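Local coordinates for chloroplastic group IIB intron splicing facilitator CRS2, chloroplastic (Zea mays, PDB 1RYB), which is required for splicing group IIB introns in chloroplasts, working in complexes with CAF1 or CAF2, and lacks the peptidyl-tRNA hydrolase activity suggested by its fold, at residues Tyr31-Arg34 and His35-Gly38; Met81-Ser84 and Gly85-Ile88; Leu130-Val133 and Ile134-Asp138; Gly155-Pro159 and Arg160-Leu164; Gln165-Ser168 and Ser169-Val173. One frame throughout, in Å; residues are numbered along the deposited sequence.

Interaction 1. Residues Tyr31-Arg34 and His35-Gly38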
# COMPACT_ATOMS: atom_id res chain seq x y z
N TYR A 31 14.26 -5.01 0.54
CA TYR A 31 14.23 -3.82 -0.20
C TYR A 31 14.20 -4.12 -1.67
O TYR A 31 14.98 -4.90 -2.12
CB TYR A 31 15.44 -2.90 0.20
CG TYR A 31 15.46 -1.57 -0.54
CD1 TYR A 31 14.81 -0.44 -0.03
CD2 TYR A 31 16.03 -1.49 -1.80
CE1 TYR A 31 14.77 0.77 -0.75
CE2 TYR A 31 15.99 -0.31 -2.54
CZ TYR A 31 15.36 0.82 -2.02
OH TYR A 31 15.31 1.99 -2.76
N GLY A 32 13.27 -3.51 -2.41
CA GLY A 32 13.22 -3.69 -3.84
C GLY A 32 12.49 -4.94 -4.31
O GLY A 32 12.29 -5.13 -5.50
N THR A 33 12.08 -5.78 -3.34
CA THR A 33 11.38 -7.01 -3.66
C THR A 33 9.94 -6.74 -4.06
O THR A 33 9.35 -5.71 -3.72
CB THR A 33 11.52 -8.04 -2.56
OG1 THR A 33 10.85 -7.60 -1.41
CG2 THR A 33 13.02 -8.31 -2.20
N ARG A 34 9.41 -7.61 -4.85
CA ARG A 34 8.04 -7.40 -5.40
C ARG A 34 6.99 -7.21 -4.30
O ARG A 34 6.08 -6.34 -4.42
CB ARG A 34 7.61 -8.55 -6.30
CG ARG A 34 8.57 -8.69 -7.51
CD ARG A 34 7.93 -9.59 -8.60
NE ARG A 34 8.72 -9.72 -9.86
CZ ARG A 34 9.78 -10.56 -9.99
NH1 ARG A 34 10.20 -11.31 -8.97
NH2 ARG A 34 10.45 -10.57 -11.18
N HIS A 35 7.07 -8.05 -3.29
CA HIS A 35 6.12 -7.95 -2.17
C HIS A 35 6.27 -6.64 -1.36
O HIS A 35 5.44 -6.37 -0.50
CB HIS A 35 6.37 -9.15 -1.22
CG HIS A 35 5.15 -9.83 -0.59
ND1 HIS A 35 3.92 -9.80 -1.16
CD2 HIS A 35 5.08 -10.59 0.52
CE1 HIS A 35 3.11 -10.50 -0.41
NE2 HIS A 35 3.78 -10.96 0.64
N ASN A 36 7.30 -5.85 -1.62
CA ASN A 36 7.48 -4.56 -0.96
C ASN A 36 7.07 -3.38 -1.81
O ASN A 36 7.31 -2.26 -1.45
CB ASN A 36 8.95 -4.34 -0.59
CG ASN A 36 9.23 -4.85 0.82
OD1 ASN A 36 8.64 -5.82 1.30
ND2 ASN A 36 10.03 -4.13 1.57
N VAL A 37 6.47 -3.59 -3.00
CA VAL A 37 6.17 -2.46 -3.83
C VAL A 37 5.23 -1.48 -3.16
O VAL A 37 5.24 -0.33 -3.50
CB VAL A 37 5.70 -2.92 -5.23
CG1 VAL A 37 4.32 -3.58 -5.22
CG2 VAL A 37 5.80 -1.84 -6.33
N GLY A 38 4.36 -1.94 -2.27
CA GLY A 38 3.54 -0.98 -1.54
C GLY A 38 4.37 0.01 -0.75
O GLY A 38 4.02 1.19 -0.59
O HOH W 1 8.88 -8.58 0.73

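Interaction 2. Residues Met81-Ser84 and Gly85-Ile88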
# COMPACT_ATOMS: atom_id res chain seq x y z
N MET A 81 4.96 -8.86 6.72
CA MET A 81 3.71 -8.82 5.90
C MET A 81 2.46 -9.46 6.57
O MET A 81 1.39 -8.91 6.60
CB MET A 81 3.99 -9.50 4.56
CG MET A 81 2.84 -9.40 3.60
SD MET A 81 2.44 -7.70 3.20
CE MET A 81 3.59 -7.43 1.82
N ASN A 82 2.69 -10.60 7.21
CA ASN A 82 1.64 -11.38 7.78
C ASN A 82 1.04 -10.72 8.95
O ASN A 82 -0.03 -11.16 9.41
CB ASN A 82 2.19 -12.76 8.27
CG ASN A 82 2.39 -13.73 7.13
OD1 ASN A 82 1.99 -13.45 6.01
ND2 ASN A 82 2.98 -14.91 7.45
N TYR A 83 1.75 -9.74 9.55
CA TYR A 83 1.17 -9.09 10.75
C TYR A 83 0.85 -7.60 10.53
O TYR A 83 0.73 -6.81 11.50
CB TYR A 83 2.12 -9.26 11.95
CG TYR A 83 2.43 -10.70 12.12
CD1 TYR A 83 1.52 -11.56 12.73
CD2 TYR A 83 3.64 -11.22 11.69
CE1 TYR A 83 1.80 -12.93 12.82
CE2 TYR A 83 3.95 -12.58 11.80
CZ TYR A 83 3.03 -13.45 12.39
OH TYR A 83 3.36 -14.79 12.58
N SER A 84 0.63 -7.22 9.25
CA SER A 84 0.36 -5.87 8.90
C SER A 84 -0.83 -5.28 9.69
O SER A 84 -0.86 -4.09 10.02
CB SER A 84 0.11 -5.76 7.39
OG SER A 84 1.27 -6.17 6.66
N GLY A 85 -1.86 -6.08 9.95
CA GLY A 85 -3.04 -5.57 10.61
C GLY A 85 -2.75 -5.19 12.05
O GLY A 85 -3.38 -4.24 12.62
N GLU A 86 -1.83 -5.92 12.62
CA GLU A 86 -1.41 -5.65 13.97
C GLU A 86 -0.88 -4.26 14.11
O GLU A 86 -0.96 -3.71 15.19
CB GLU A 86 -0.33 -6.67 14.49
CG GLU A 86 -1.01 -8.05 14.63
CD GLU A 86 -0.14 -9.11 15.23
OE1 GLU A 86 -0.43 -10.26 15.14
OE2 GLU A 86 1.01 -8.71 15.68
N ALA A 87 -0.25 -3.73 13.03
CA ALA A 87 0.26 -2.38 13.04
C ALA A 87 -0.85 -1.35 12.67
O ALA A 87 -1.03 -0.31 13.32
CB ALA A 87 1.36 -2.25 11.99
N ILE A 88 -1.63 -1.64 11.58
CA ILE A 88 -2.58 -0.70 11.07
C ILE A 88 -3.82 -0.49 11.94
O ILE A 88 -4.31 0.63 12.08
CB ILE A 88 -2.91 -1.04 9.63
CG1 ILE A 88 -1.66 -0.78 8.76
CG2 ILE A 88 -4.11 -0.22 9.15
CD1 ILE A 88 -1.64 -1.67 7.51

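Interaction 3. Residues Leu130-Val133 and Ile134-Asp138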
# COMPACT_ATOMS: atom_id res chain seq x y z
N LEU A 130 -2.92 -8.22 3.24
CA LEU A 130 -4.29 -7.67 3.17
C LEU A 130 -5.24 -8.51 4.03
O LEU A 130 -6.08 -8.00 4.74
CB LEU A 130 -4.76 -7.65 1.71
CG LEU A 130 -5.88 -6.74 1.37
CD1 LEU A 130 -5.66 -5.34 1.99
CD2 LEU A 130 -5.75 -6.66 -0.18
N GLN A 131 -5.01 -9.81 4.02
CA GLN A 131 -5.84 -10.63 4.83
C GLN A 131 -5.71 -10.26 6.30
O GLN A 131 -6.69 -10.16 7.01
CB GLN A 131 -5.45 -12.10 4.60
CG GLN A 131 -6.30 -12.99 5.53
CD GLN A 131 -5.89 -14.45 5.44
OE1 GLN A 131 -4.83 -14.79 4.86
NE2 GLN A 131 -6.71 -15.31 6.04
N ASN A 132 -4.49 -10.11 6.80
CA ASN A 132 -4.32 -9.72 8.19
C ASN A 132 -4.90 -8.34 8.50
O ASN A 132 -5.38 -8.11 9.61
CB ASN A 132 -2.82 -9.74 8.59
CG ASN A 132 -2.60 -9.64 10.07
OD1 ASN A 132 -2.11 -8.62 10.58
ND2 ASN A 132 -3.04 -10.67 10.81
N VAL A 133 -4.85 -7.39 7.52
CA VAL A 133 -5.45 -6.04 7.79
C VAL A 133 -6.93 -6.16 7.99
O VAL A 133 -7.50 -5.60 8.86
CB VAL A 133 -5.16 -5.03 6.66
CG1 VAL A 133 -5.95 -3.73 6.84
CG2 VAL A 133 -3.64 -4.77 6.51
N ILE A 134 -7.56 -6.91 7.13
CA ILE A 134 -9.01 -7.07 7.23
C ILE A 134 -9.41 -7.65 8.60
O ILE A 134 -10.37 -7.25 9.28
CB ILE A 134 -9.60 -7.89 6.01
CG1 ILE A 134 -9.57 -7.09 4.69
CG2 ILE A 134 -11.04 -8.38 6.35
CD1 ILE A 134 -9.57 -7.96 3.40
N GLU A 135 -8.72 -8.69 8.96
CA GLU A 135 -9.01 -9.26 10.20
C GLU A 135 -8.87 -8.22 11.35
O GLU A 135 -9.71 -8.14 12.21
CB GLU A 135 -8.09 -10.50 10.40
CG GLU A 135 -7.73 -10.77 11.87
CD GLU A 135 -6.93 -12.02 12.05
OE1 GLU A 135 -6.54 -12.38 13.15
OE2 GLU A 135 -6.73 -12.68 10.89
N HIS A 136 -7.78 -7.41 11.38
CA HIS A 136 -7.60 -6.40 12.41
C HIS A 136 -8.49 -5.20 12.30
O HIS A 136 -8.45 -4.30 13.14
CB HIS A 136 -6.14 -5.99 12.64
CG HIS A 136 -5.39 -7.07 13.31
ND1 HIS A 136 -5.06 -7.00 14.64
CD2 HIS A 136 -4.89 -8.26 12.80
CE1 HIS A 136 -4.37 -8.11 14.93
NE2 HIS A 136 -4.27 -8.91 13.86
N LEU A 137 -9.29 -5.19 11.22
CA LEU A 137 -10.27 -4.15 11.04
C LEU A 137 -11.68 -4.72 11.31
O LEU A 137 -12.69 -4.41 10.64
CB LEU A 137 -10.22 -3.45 9.66
CG LEU A 137 -8.90 -2.66 9.42
CD1 LEU A 137 -8.88 -2.08 7.99
CD2 LEU A 137 -8.70 -1.59 10.43
N ASP A 138 -11.71 -5.66 12.24
CA ASP A 138 -12.94 -6.30 12.62
C ASP A 138 -13.61 -7.07 11.49
O ASP A 138 -14.83 -7.09 11.40
CB ASP A 138 -13.91 -5.22 13.14
CG ASP A 138 -14.24 -5.40 14.58
OD1 ASP A 138 -14.62 -6.48 15.08
OD2 ASP A 138 -14.01 -4.31 15.27
O HOH W 2 -2.46 -11.03 13.80
O HOH W 3 -4.17 -12.86 9.26

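Interaction 4. Residues Gly155-Pro159 and Arg160-Leu164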
# COMPACT_ATOMS: atom_id res chain seq x y z
N GLY A 155 6.75 -19.14 -15.69
CA GLY A 155 6.76 -20.60 -15.76
C GLY A 155 6.34 -21.31 -14.46
O GLY A 155 5.24 -21.13 -13.92
N LYS A 156 7.27 -22.13 -13.92
CA LYS A 156 6.98 -22.85 -12.68
C LYS A 156 7.67 -22.23 -11.45
O LYS A 156 7.50 -22.70 -10.32
CB LYS A 156 7.27 -24.33 -12.79
CG LYS A 156 6.61 -24.96 -14.00
CD LYS A 156 5.12 -24.98 -13.92
CE LYS A 156 4.46 -24.86 -15.29
NZ LYS A 156 2.98 -24.93 -15.23
N MET A 157 8.42 -21.15 -11.66
CA MET A 157 9.05 -20.52 -10.53
C MET A 157 8.14 -20.53 -9.32
O MET A 157 6.94 -20.27 -9.42
CB MET A 157 9.37 -19.07 -10.87
CG MET A 157 9.91 -18.32 -9.70
SD MET A 157 10.65 -16.78 -10.25
CE MET A 157 11.67 -16.31 -8.78
N ASP A 158 8.72 -20.80 -8.18
CA ASP A 158 8.01 -20.84 -6.88
C ASP A 158 7.39 -19.45 -6.60
O ASP A 158 8.12 -18.45 -6.58
CB ASP A 158 8.99 -21.23 -5.68
CG ASP A 158 8.36 -21.14 -4.30
OD1 ASP A 158 8.69 -20.34 -3.41
OD2 ASP A 158 7.34 -21.93 -4.21
N PRO A 159 6.07 -19.41 -6.31
CA PRO A 159 5.32 -18.14 -6.06
C PRO A 159 5.97 -17.25 -4.99
O PRO A 159 6.19 -16.03 -5.19
CB PRO A 159 3.92 -18.56 -5.62
CG PRO A 159 3.94 -20.07 -5.41
CD PRO A 159 5.24 -20.60 -5.97
N ARG A 160 6.29 -17.91 -3.87
CA ARG A 160 6.97 -17.32 -2.74
C ARG A 160 8.28 -16.70 -3.10
O ARG A 160 8.58 -15.59 -2.71
CB ARG A 160 7.12 -18.26 -1.54
CG ARG A 160 7.72 -17.47 -0.36
CD ARG A 160 8.16 -18.36 0.80
NE ARG A 160 8.74 -17.61 1.93
CZ ARG A 160 8.90 -18.07 3.22
NH1 ARG A 160 8.50 -19.30 3.63
NH2 ARG A 160 9.43 -17.24 4.17
N ALA A 161 9.06 -17.41 -3.88
CA ALA A 161 10.33 -16.93 -4.30
C ALA A 161 10.15 -15.69 -5.15
O ALA A 161 10.94 -14.77 -5.12
CB ALA A 161 10.96 -17.99 -5.21
N PHE A 162 9.13 -15.75 -5.98
CA PHE A 162 8.83 -14.69 -6.88
C PHE A 162 8.52 -13.41 -6.11
O PHE A 162 8.95 -12.33 -6.47
CB PHE A 162 7.62 -15.13 -7.71
CG PHE A 162 7.09 -14.10 -8.64
CD1 PHE A 162 7.84 -13.67 -9.74
CD2 PHE A 162 5.82 -13.56 -8.43
CE1 PHE A 162 7.38 -12.70 -10.63
CE2 PHE A 162 5.33 -12.60 -9.32
CZ PHE A 162 6.11 -12.18 -10.41
N LEU A 163 7.83 -13.55 -5.01
CA LEU A 163 7.49 -12.35 -4.23
C LEU A 163 8.65 -11.73 -3.63
O LEU A 163 8.67 -10.52 -3.37
CB LEU A 163 6.50 -12.63 -3.10
CG LEU A 163 5.11 -13.10 -3.55
CD1 LEU A 163 4.31 -13.57 -2.29
CD2 LEU A 163 4.35 -12.01 -4.30
N LEU A 164 9.60 -12.58 -3.31
CA LEU A 164 10.69 -12.16 -2.54
C LEU A 164 11.92 -11.92 -3.32
O LEU A 164 12.99 -11.80 -2.74
CB LEU A 164 10.99 -13.15 -1.38
CG LEU A 164 9.84 -13.34 -0.42
CD1 LEU A 164 10.34 -14.24 0.72
CD2 LEU A 164 9.33 -12.00 0.16

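Interaction 5. Residues Gln165-Ser168 and Ser169-Val173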
# COMPACT_ATOMS: atom_id res chain seq x y z
N GLN A 165 11.72 -11.70 -4.60
CA GLN A 165 12.77 -11.31 -5.58
C GLN A 165 12.55 -9.93 -6.11
O GLN A 165 11.50 -9.36 -5.97
CB GLN A 165 12.81 -12.28 -6.75
CG GLN A 165 13.78 -13.44 -6.38
CD GLN A 165 15.23 -12.98 -6.50
OE1 GLN A 165 16.18 -13.77 -6.28
NE2 GLN A 165 15.41 -11.69 -6.84
N LYS A 166 13.58 -9.37 -6.64
CA LYS A 166 13.49 -8.01 -7.17
C LYS A 166 12.85 -8.02 -8.55
O LYS A 166 12.80 -9.03 -9.24
CB LYS A 166 14.90 -7.45 -7.22
CG LYS A 166 15.42 -7.19 -5.78
CD LYS A 166 16.54 -6.13 -5.67
CE LYS A 166 17.31 -6.18 -4.34
NZ LYS A 166 18.30 -5.09 -4.17
N PHE A 167 12.39 -6.87 -8.99
CA PHE A 167 11.81 -6.79 -10.28
C PHE A 167 12.93 -6.89 -11.29
O PHE A 167 14.02 -6.35 -11.05
CB PHE A 167 11.16 -5.41 -10.45
CG PHE A 167 9.88 -5.23 -9.66
CD1 PHE A 167 9.86 -4.47 -8.50
CD2 PHE A 167 8.70 -5.88 -10.06
CE1 PHE A 167 8.64 -4.24 -7.83
CE2 PHE A 167 7.48 -5.69 -9.39
CZ PHE A 167 7.50 -4.95 -8.20
N SER A 168 12.60 -7.45 -12.45
CA SER A 168 13.54 -7.48 -13.58
C SER A 168 13.79 -6.09 -14.08
O SER A 168 13.08 -5.14 -13.74
CB SER A 168 13.11 -8.38 -14.73
OG SER A 168 12.00 -7.84 -15.39
N SER A 169 14.80 -5.94 -14.93
CA SER A 169 15.10 -4.63 -15.45
C SER A 169 13.91 -4.05 -16.16
O SER A 169 13.60 -2.83 -16.08
CB SER A 169 16.21 -4.75 -16.51
OG SER A 169 17.44 -5.00 -15.91
N GLU A 170 13.26 -4.93 -16.93
CA GLU A 170 12.14 -4.43 -17.72
C GLU A 170 10.94 -4.07 -16.82
O GLU A 170 10.30 -3.06 -17.02
CB GLU A 170 11.74 -5.39 -18.84
CG GLU A 170 12.91 -5.70 -19.83
CD GLU A 170 13.97 -6.61 -19.25
OE1 GLU A 170 13.78 -7.33 -18.29
OE2 GLU A 170 15.12 -6.52 -19.88
N GLU A 171 10.71 -4.93 -15.79
CA GLU A 171 9.60 -4.76 -14.82
C GLU A 171 9.76 -3.52 -14.12
O GLU A 171 8.81 -2.76 -13.93
CB GLU A 171 9.57 -5.91 -13.84
CG GLU A 171 9.00 -7.14 -14.57
CD GLU A 171 9.30 -8.41 -13.84
OE1 GLU A 171 9.82 -8.42 -12.74
OE2 GLU A 171 8.82 -9.49 -14.44
N ARG A 172 10.99 -3.25 -13.81
CA ARG A 172 11.33 -2.03 -13.07
C ARG A 172 10.89 -0.74 -13.76
O ARG A 172 10.40 0.20 -13.15
CB ARG A 172 12.81 -2.08 -12.70
CG ARG A 172 13.38 -0.80 -12.13
CD ARG A 172 12.43 -0.16 -11.15
NE ARG A 172 12.43 -0.87 -9.89
CZ ARG A 172 11.62 -0.57 -8.78
NH1 ARG A 172 10.75 0.40 -8.72
NH2 ARG A 172 11.73 -1.33 -7.71
N VAL A 173 11.07 -0.68 -15.05
CA VAL A 173 10.72 0.50 -15.79
C VAL A 173 9.21 0.70 -15.71
O VAL A 173 8.68 1.82 -15.60
CB VAL A 173 11.16 0.28 -17.26
CG1 VAL A 173 10.51 1.30 -18.19
CG2 VAL A 173 12.69 0.41 -17.40
O HOH W 4 13.25 -3.96 -7.61
O HOH W 5 11.38 -9.25 -17.33

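Interaction 1. Residues Tyr31-Arg34 and His35-Gly38
The turn that leads into helix 37-48, at the corner that corresponds to the active site of peptidyl-tRNA hydrolases, is closed by two pairs, T33 with N36 and R34 with V37, and it illustrates how a short 3-10 stretch can start a helix. N36 N donates to T33 O over 2.9 Å. One residue on, V37 N donates to R34 O at 3.1 Å with a nearly straight N-H...O angle of 164°. In both bonds the donor stands well above the carbonyl plane. The side chains of T33 and N36 run alongside each other and point the same way, OG1 of T33 lying 3.9 Å from CB of N36. They do not bond directly. A water donates to T33 OG1 at 3.1 Å and to N36 OD1 at 2.8 Å, so both of its hydrogens are spent tying the pair together. The threonine hydroxyl also bonds to Y30 O, and N36 OD1 accepts from N25 N. N36 occupies the N-cap position, yet its amide makes no capping bond and is engaged by these other partners instead. Enclosed by both bonded spans is H35, the proton acceptor by similarity with active hydrolases, whose ND1 is hydrogen-bonded to D107 OD2. In V37 the first torsion (chi1 70°) tucks CG1 between the backbone N and the carbonyl carbon, where this methyl rests 3.4 Å from R34 O. The extended R34 side chain leads away from the turn to E171.

Interaction 2. Residues Met81-Ser84 and Gly85-Ile88
Y83 and E86 lie side by side and point the same way where the chain enters helix 84-94. Their tyrosine ring and carboxylate planes are 50° apart, so the two flat groups meet neither stacked nor at right angles. OE1 of E86 comes obliquely to the ring, 3.4 Å from Y83 CD1, while OE2 of the same glutamate lies 3.9 Å from Y83 CB. Both side chains leave the backbone with CG opposite the carbonyl carbon (chi1 -54° in Y83, -68° in E86), which, with their three-residue spacing, lets them run alongside each other. One face of the ring has N82 CB above it, offset toward the rim; N82, a tRNA-binding residue by similarity, uses its OD1 to accept from N128 ND2. An alanine in place of E86 would probably leave this side of the Y83 ring without its carboxylate neighbour and free the tyrosine to turn more widely. S84 anchors the buried side of this turn. Its OG donates to M81 O over 2.7 Å, and S84 N reaches the same oxygen from the same face at 3.2 Å, so two donors of one residue grip the carbonyl of the preceding turn. S84 O in turn accepts from I88 N at 3.0 Å, in the carbonyl plane and nearly straight, with only a weak second bond from A87 N; CD1 of I88 packs 3.6 Å from that oxygen. The chemistry is thus divided: serine and backbone satisfy one another on the inner side, whereas on the outer side a charged group meets a ring without a direct bond between them.

Interaction 3. Residues Leu130-Val133 and Ile134-Asp138
N132 and H136 are one helical turn apart and are joined through water rather than by a direct side-chain bond, although their polar ends lie almost together. The asparagine amide and the imidazole cross obliquely, their planes 53° apart, with OD1 of N132 3.6 Å from CD2 of H136. One water accepts from N132 ND2 and is hydrogen-bonded to H136 NE2 at 2.8 Å, lying in plane at the edge of the ring. A second water accepts from the same ND2 at 2.9 Å and donates to E135 OE2, so both amide hydrogens of N132 are used and three side chains share one hydrated patch. The remaining amide atom, OD1, accepts from G85 N. The imidazole also sets its edge against the backbone, CD2 of H136 lying 3.2 Å from N132 O, the oxygen that accepts from H136 N. A purely apolar contact is made by V133 and L137, which run side by side and touch through CG1 of V133 and CD1 of L137 at 3.6 Å. With its first torsion at 171°, V133 places CG1 anti to the backbone N, where it meets L137. L130 CG and I134 CD1 make a looser apolar pair at 4.4 Å. The helix finishes in a Schellman motif whose C-prime residue is D138, with positive phi. In helix 128-136 the apolar side is laid on strand 102-108, where L130 and V133 meet L104 and L137 meets I102, while V133 also reaches S84 and I88 of helix 84-94.

Interaction 4. Residues Gly155-Pro159 and Arg160-Leu164
Extended first torsions in D158 and M157 (chi1 174° in both) swing the carboxylate and the thioether of two consecutive residues back over the start of helix 159-163, to A161 and F162. D158 is the N-cap. Its OD1 accepts from A161 N at 3.0 Å; the amide arrives from above the carboxylate plane, and the bond is somewhat bent at 139°. The same oxygen lies 3.2 Å from R160 CB. No salt bridge is made with the arginine head, as D158 OD1 and R160 NE stay 6.0 Å apart. The backbone then takes over: F162 N donates to D158 O over 2.9 Å, nearly along the C=O axis, and L163 N donates to P159 O at 3.0 Å. P159 suits the first position of the helix, where a residue without an amide hydrogen gives up no bond. The fully extended methionine reaches across the turn. M157 CE lies 4.0 Å from A161 CB, and M157 SD approaches CD1 of F162 obliquely at 4.2 Å. F162 O accepts a hydrogen bond from R34 NH1, while the L163 backbone bonds to that of H35. A residue just before the N-cap touching the fourth residue of the helix, here M157 with F162, is the hydrophobic staple, and it accompanies a classical aspartate N-cap.

Interaction 5. Residues Gln165-Ser168 and Ser169-Val173
The F167 ring has OE1 of E171 at its edge, near the ring plane, and the carboxylate stands almost perpendicular to it (89°). The R172 guanidinium is turned nearly as steeply against the same ring, NH2 coming obliquely to F167 CD1 at 3.7 Å; a water lies in plane at the guanidinium edge, accepting from R172 NH2. S168 and E171 form a capping box at the start of helix 169-192. Its first half is S168 N donating to E171 OE1 over 3.0 Å, almost straight at 171°, although the amide lies well above the carboxylate plane. The reciprocal half is E171 N donating to S168 OG at 3.2 Å. Rotated between its own backbone N and carbonyl carbon (chi1 70°), the serine hydroxyl faces this amide. E171 OE1 also forms a salt bridge with R34, so one carboxylate oxygen serves both a helix cap and a buried arginine. Replacing E171 by an alanine would probably leave S168 N without its acceptor and R34 without its countercharge. F167 CB also packs 3.8 Å from E171 CB, and the ring itself reaches V37 and E40 of helix 37-48. R172, bent at chi2 and chi3, uses NH1 for salt bridges to E40 and D176. Its backbone completes the first turn, R172 N donating to S168 O at 2.8 Å.

How the interactions relate
Interactions 1 and 2 are buried, interaction 3 is half so, and interactions 4 and 5 lie at the surface. Four of the five begin helices, each differently: interaction 1 has a 3-10 turn, with a water joining two of its side chains, interaction 2 a serine gripping the preceding turn, interaction 4 an aspartate cap and interaction 5 a capping box. Interaction 3 instead closes a helix. Two groups emerge. Interactions 2 and 3, with centres about 8 Å apart, pack helix 84-94 on helix 128-136. Interactions 1, 4 and 5 converge on R34, which bonds to residues of both surface contacts. Interactions 3 and 5 occupy opposite sides of the chain's centre.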